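Local coordinates for protein DsbA-like disulfide oxidoreductase (Wolbachia endosymbiont of Drosophila melanogaster, PDB 6EEZ) that catalyses thiol-disulfide exchange, acting as a homotrimeric disulfide isomerase of the DsbA-like branch of the thioredoxin superfamily, at residues 70-73 with 78-81; 97-102 with 120-125; 104-107 with 113-116. One frame throughout, in Å; residues are numbered along the deposited sequence.

Contact 1: 70-73 with 78-81; sequences DAPI and SLKA
Pro72 packs against Ser78 and Leu79 at the junction where the chain leaves strand 65-70 of the thioredoxin sheet and enters helix 76-91, the first helix of the helical insertion seen in DsbA-like proteins. The proline presents the CB-CG side of its ring to the early part of the helix. CB lies over the face of the peptide group joining the two helix residues, 3.7 Å from Ser78 O and 3.8 Å from Leu79 N, and also touches the CB of Ser78 at 4.0 Å. Next to it, the ring's CG meets CD1 of Leu79 at 3.9 Å, the two side chains crossing at a slant. Leu79 holds its CG anti to the backbone N (chi1 -179°), and CD1 is the branch that reaches the ring. No hydrogen bond links the segments here. A proline suits the loop because it is compact and apolar, and because its ring, closed onto the backbone, offers a rigid surface to the helix.

The hydroxyl of Ser78 is satisfied outside the pair: OG, anti to its own carbonyl carbon (chi1 -72°), is hydrogen-bonded to Asp42 OD1 and to Ser44 OG. Asp42 OD2 accepts a hydrogen bond from Ile73 N, and one aspartate thereby ties loop and helix together. Helix 137-154 flanks the patch, with Ile144 touching both Pro72 and Leu79 while Arg148 NE bonds to Pro72 O. The side chain of Ser78 also lies close to Cys45 and Cys48 of the CxxC motif but makes no contact with them. The arrangement belongs to the strand-to-helix crossing at which the thioredoxin fold of DsbA-like proteins passes into its helical insertion.

Contact 2: 97-102 with 120-125; sequences FDFHHA and KNIGID
The phenyl ring of Phe99 meets Ile122 at its edge, with the CD1 methyl lying near the ring plane; segment 120-125 places nothing over either face. The closest touch is made at the root of the side chain, where Ile122 CD1 sits 3.9 Å from Phe99 CB. The same methyl lies 3.9 Å from Phe99 N, and so rests on backbone as well as side chain. The other branch of the isoleucine goes to the neighbouring residue, its CG2 packing against Asp98 CB at 3.9 Å and lying 4.0 Å from Asp98 O. The aspartate thus contributes its aliphatic methylene, and its carboxylate plays no part across this contact. A beta-branched residue fits here because its two arms can straddle adjacent residues of one helix. Ile122 places CG1 between its backbone N and carbonyl carbon (chi1 65°), which sends CD1 toward Phe99 while CG2 faces Asp98.

Ile122 is where helix 112-121 gives way to a Schellman motif: Gly123, with positive phi (101°), is its C-prime residue, Gly123 N bonds to Lys120 O, and Ile124 N to Val119 O. At this backbone conformation a CB would press against the carbonyl O of Ile122, which is why glycine suits the position. Ile124 then folds back on Val119, and Asp125 N-caps helix 126-135 through a bond to Asp128 N. The contact therefore joins helix 96-105 to the turn between helices 112-121 and 126-135, with Phe99 also packed on Ile118 and Val119 of helix 112-121 and on Ser84, Ala85 and Val88 of helix 76-91.

Contact 3: 104-107 with 113-116; sequences LSHK and ESIL
His106 and Ser114 form a small side-chain contact near the surface, between the residue that follows helix 96-105 and the beginning of helix 112-121. It is a single pair, bridging the short connection between the two helices. The imidazole, extended with CG anti to the backbone N (chi1 -178°), brings its far corner to the serine: Ser114 CB lies at the ring edge, in the ring plane, 3.4 Å from His106 NE2. The serine hydroxyl stands obliquely to the ring, with Ser114 OG 3.2 Å from His106 NE2. Serine suits the place because its short side chain lets the imidazole edge approach its CB while its hydroxyl reaches Ser111 O.

Both side chains are also tied into the intervening loop. Ser114 OG is hydrogen-bonded to Ser111 O, while His106 ND1 makes a weak hydrogen bond to Gly108 O and the imidazole meets the ring of Phe110 with the planes about 35° apart. Beyond the pair, His106 O takes a hydrogen bond from NZ of Lys49, the residue that follows Cys48. Because a carbonyl oxygen can only accept, the hydroxyl of Ser114 is the donor in its bond to Ser111 O, and the weak bond to Gly108 O is consistent with a proton on ND1 of His106.

Overall arrangement
From the N terminus, contact 1 comes first and closes the short loop between strand 65-70 and helix 76-91, at the exit from the thioredoxin sheet. It is complete before helix 96-105 begins, so it stands in series with the other two. Contact 2 spans the longest stretch, from helix 96-105 to the end of helix 112-121, and contact 3 nests within that span, across the connection between the same two helices; their centres are about 10 Å apart. Ala81 O touches the Phe99 ring, Lys80 packs on Ile115, and Phe99 and Ile115 meet, packing helices 76-91, 96-105 and 112-121 together, while contact 1 ties the first of them to the end of strand 65-70.

Contact 1: 70-73 with 78-81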
# COMPACT_ATOMS: atom_id res chain seq x y z
N ASP A 70 -3.50 0.77 -1.92
CA ASP A 70 -3.73 2.20 -2.01
C ASP A 70 -5.15 2.46 -1.55
O ASP A 70 -6.10 2.08 -2.24
CB ASP A 70 -3.50 2.69 -3.44
CG ASP A 70 -2.02 2.75 -3.79
OD1 ASP A 70 -1.31 3.60 -3.23
OD2 ASP A 70 -1.57 1.92 -4.61
N ALA A 71 -5.29 3.08 -0.38
CA ALA A 71 -6.61 3.27 0.24
C ALA A 71 -6.84 4.73 0.54
O ALA A 71 -6.84 5.15 1.70
CB ALA A 71 -6.73 2.45 1.51
N PRO A 72 -7.01 5.53 -0.51
CA PRO A 72 -7.24 6.97 -0.35
C PRO A 72 -8.56 7.24 0.40
O PRO A 72 -9.61 6.78 -0.06
CB PRO A 72 -7.29 7.48 -1.79
CG PRO A 72 -7.72 6.29 -2.58
CD PRO A 72 -7.09 5.12 -1.93
N ILE A 73 -8.48 7.96 1.52
CA ILE A 73 -9.66 8.42 2.25
C ILE A 73 -9.57 9.89 2.69
O ILE A 73 -10.54 10.45 3.24
CB ILE A 73 -9.92 7.55 3.52
CG1 ILE A 73 -8.66 7.47 4.40
CG2 ILE A 73 -10.29 6.15 3.12
CD1 ILE A 73 -8.90 6.91 5.77
N SER A 78 -5.50 12.76 -2.52
CA SER A 78 -5.07 11.39 -2.21
C SER A 78 -5.56 10.42 -3.28
O SER A 78 -4.86 9.49 -3.64
CB SER A 78 -5.60 10.95 -0.85
OG SER A 78 -4.94 11.61 0.21
N LEU A 79 -6.76 10.66 -3.77
CA LEU A 79 -7.35 9.80 -4.79
C LEU A 79 -6.58 9.92 -6.07
O LEU A 79 -6.34 8.92 -6.74
CB LEU A 79 -8.82 10.17 -5.03
CG LEU A 79 -9.59 9.34 -6.05
CD1 LEU A 79 -9.58 7.87 -5.68
CD2 LEU A 79 -11.03 9.81 -6.14
N LYS A 80 -6.18 11.15 -6.40
CA LYS A 80 -5.34 11.41 -7.56
C LYS A 80 -4.00 10.70 -7.47
O LYS A 80 -3.58 10.04 -8.42
CB LYS A 80 -5.09 12.90 -7.71
CG LYS A 80 -6.26 13.69 -8.22
CD LYS A 80 -5.85 15.14 -8.32
CE LYS A 80 -6.93 16.02 -8.91
NZ LYS A 80 -6.51 17.43 -8.81
N ALA A 81 -3.34 10.84 -6.33
CA ALA A 81 -2.03 10.24 -6.17
C ALA A 81 -2.17 8.72 -6.16
O ALA A 81 -1.35 8.01 -6.74
CB ALA A 81 -1.36 10.75 -4.91

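Contact 2: 97-102 with 120-125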
# COMPACT_ATOMS: atom_id res chain seq x y z
N PHE A 97 7.00 1.02 -6.88
CA PHE A 97 7.55 1.41 -5.58
C PHE A 97 8.21 2.79 -5.64
O PHE A 97 8.22 3.52 -4.63
CB PHE A 97 8.57 0.38 -5.07
CG PHE A 97 9.12 0.72 -3.70
CD1 PHE A 97 8.43 0.32 -2.55
CD2 PHE A 97 10.30 1.45 -3.56
CE1 PHE A 97 8.92 0.63 -1.29
CE2 PHE A 97 10.79 1.78 -2.32
CZ PHE A 97 10.11 1.36 -1.17
N ASP A 98 8.75 3.16 -6.80
CA ASP A 98 9.40 4.46 -6.96
C ASP A 98 8.39 5.59 -6.91
O ASP A 98 8.64 6.63 -6.30
CB ASP A 98 10.17 4.52 -8.28
CG ASP A 98 11.34 3.59 -8.29
OD1 ASP A 98 11.82 3.25 -7.19
OD2 ASP A 98 11.79 3.22 -9.38
N PHE A 99 7.25 5.40 -7.56
CA PHE A 99 6.18 6.37 -7.44
C PHE A 99 5.73 6.39 -5.99
O PHE A 99 5.61 7.45 -5.39
CB PHE A 99 5.01 6.04 -8.37
CG PHE A 99 3.94 7.08 -8.33
CD1 PHE A 99 4.01 8.19 -9.16
CD2 PHE A 99 2.89 6.99 -7.43
CE1 PHE A 99 3.04 9.17 -9.11
CE2 PHE A 99 1.91 7.96 -7.37
CZ PHE A 99 1.99 9.06 -8.21
N HIS A 100 5.49 5.21 -5.43
CA HIS A 100 5.03 5.06 -4.05
C HIS A 100 5.87 5.87 -3.07
O HIS A 100 5.35 6.66 -2.29
CB HIS A 100 5.06 3.57 -3.66
CG HIS A 100 4.85 3.30 -2.20
ND1 HIS A 100 3.61 2.98 -1.67
CD2 HIS A 100 5.71 3.25 -1.16
CE1 HIS A 100 3.72 2.76 -0.38
NE2 HIS A 100 4.99 2.92 -0.03
N HIS A 101 7.18 5.66 -3.13
CA HIS A 101 8.09 6.24 -2.15
C HIS A 101 8.22 7.75 -2.37
O HIS A 101 8.31 8.53 -1.40
CB HIS A 101 9.46 5.57 -2.22
CG HIS A 101 10.33 5.86 -1.04
ND1 HIS A 101 11.35 6.78 -1.07
CD2 HIS A 101 10.31 5.36 0.22
CE1 HIS A 101 11.93 6.83 0.12
NE2 HIS A 101 11.32 5.98 0.92
N ALA A 102 8.24 8.17 -3.63
CA ALA A 102 8.26 9.60 -3.93
C ALA A 102 6.98 10.27 -3.46
O ALA A 102 7.03 11.39 -2.97
CB ALA A 102 8.45 9.84 -5.42
N LYS A 120 7.90 12.04 -13.93
CA LYS A 120 9.09 12.33 -14.71
C LYS A 120 10.38 11.90 -14.02
O LYS A 120 11.29 11.40 -14.68
CB LYS A 120 9.18 13.83 -15.03
CG LYS A 120 8.02 14.36 -15.85
CD LYS A 120 7.78 13.55 -17.12
CE LYS A 120 6.74 14.21 -17.98
NZ LYS A 120 7.13 15.61 -18.39
N ASN A 121 10.47 12.13 -12.72
CA ASN A 121 11.72 11.85 -12.00
C ASN A 121 12.00 10.35 -11.86
O ASN A 121 13.13 9.96 -11.54
CB ASN A 121 11.68 12.50 -10.62
CG ASN A 121 11.73 14.01 -10.69
OD1 ASN A 121 12.34 14.60 -11.59
ND2 ASN A 121 11.07 14.66 -9.74
N ILE A 122 10.99 9.53 -12.11
CA ILE A 122 11.16 8.08 -11.97
C ILE A 122 11.27 7.37 -13.32
O ILE A 122 11.27 6.13 -13.36
CB ILE A 122 10.00 7.47 -11.16
CG1 ILE A 122 8.67 7.61 -11.90
CG2 ILE A 122 9.93 8.14 -9.80
CD1 ILE A 122 7.51 6.88 -11.20
N GLY A 123 11.36 8.13 -14.41
CA GLY A 123 11.70 7.57 -15.70
C GLY A 123 10.55 7.33 -16.67
O GLY A 123 10.77 6.81 -17.77
N ILE A 124 9.35 7.74 -16.29
CA ILE A 124 8.15 7.50 -17.10
C ILE A 124 7.74 8.70 -17.96
O ILE A 124 7.71 9.83 -17.48
CB ILE A 124 6.99 7.05 -16.18
CG1 ILE A 124 7.13 5.56 -15.89
CG2 ILE A 124 5.60 7.31 -16.82
CD1 ILE A 124 6.33 5.09 -14.74
N ASP A 125 7.40 8.45 -19.22
CA ASP A 125 7.04 9.51 -20.16
C ASP A 125 5.60 9.98 -19.96
O ASP A 125 4.70 9.17 -19.74
CB ASP A 125 7.26 9.02 -21.60
CG ASP A 125 6.43 9.78 -22.62
OD1 ASP A 125 6.91 10.79 -23.18
OD2 ASP A 125 5.29 9.34 -22.89

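Contact 3: 104-107 with 113-116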
# COMPACT_ATOMS: atom_id res chain seq x y z
N LEU A 104 5.08 9.39 -0.95
CA LEU A 104 5.23 9.50 0.50
C LEU A 104 6.27 10.56 0.89
O LEU A 104 6.17 11.16 1.97
CB LEU A 104 5.61 8.15 1.08
CG LEU A 104 4.49 7.10 1.05
CD1 LEU A 104 5.00 5.76 1.61
CD2 LEU A 104 3.22 7.58 1.80
N SER A 105 7.24 10.81 0.01
CA SER A 105 8.28 11.81 0.30
C SER A 105 7.79 13.23 -0.04
O SER A 105 8.32 14.21 0.47
CB SER A 105 9.55 11.49 -0.49
OG SER A 105 10.02 10.19 -0.16
N HIS A 106 6.77 13.32 -0.88
CA HIS A 106 6.15 14.58 -1.27
C HIS A 106 5.47 15.23 -0.06
O HIS A 106 4.40 14.78 0.37
CB HIS A 106 5.15 14.30 -2.39
CG HIS A 106 4.46 15.52 -2.93
ND1 HIS A 106 3.58 16.27 -2.19
CD2 HIS A 106 4.49 16.08 -4.16
CE1 HIS A 106 3.12 17.26 -2.93
NE2 HIS A 106 3.66 17.17 -4.13
N LYS A 107 6.08 16.28 0.49
CA LYS A 107 5.64 16.81 1.78
C LYS A 107 4.33 17.63 1.73
O LYS A 107 3.44 17.41 2.58
CB LYS A 107 6.75 17.66 2.40
CG LYS A 107 6.34 18.29 3.72
CD LYS A 107 7.54 18.76 4.55
CE LYS A 107 7.08 19.57 5.76
NZ LYS A 107 6.43 20.86 5.38
N GLU A 113 0.33 18.89 -11.31
CA GLU A 113 1.66 19.19 -11.79
C GLU A 113 2.71 18.42 -10.98
O GLU A 113 3.58 17.76 -11.55
CB GLU A 113 1.94 20.70 -11.72
CG GLU A 113 0.85 21.59 -12.36
CD GLU A 113 -0.24 22.03 -11.37
OE1 GLU A 113 -0.32 23.25 -11.07
OE2 GLU A 113 -1.02 21.18 -10.90
N SER A 114 2.60 18.51 -9.66
CA SER A 114 3.57 17.87 -8.77
C SER A 114 3.58 16.35 -8.94
O SER A 114 4.63 15.72 -8.80
CB SER A 114 3.25 18.22 -7.31
OG SER A 114 2.09 17.52 -6.89
N ILE A 115 2.42 15.77 -9.24
CA ILE A 115 2.32 14.35 -9.55
C ILE A 115 3.08 14.04 -10.85
O ILE A 115 3.73 13.00 -10.93
CB ILE A 115 0.84 13.88 -9.67
CG1 ILE A 115 0.18 13.86 -8.29
CG2 ILE A 115 0.74 12.48 -10.29
CD1 ILE A 115 -1.29 13.52 -8.30
N LEU A 116 3.00 14.91 -11.85
CA LEU A 116 3.78 14.73 -13.09
C LEU A 116 5.28 14.87 -12.85
O LEU A 116 6.06 14.10 -13.38
CB LEU A 116 3.36 15.72 -14.18
CG LEU A 116 2.01 15.50 -14.86
CD1 LEU A 116 1.81 16.53 -15.98
CD2 LEU A 116 1.87 14.09 -15.42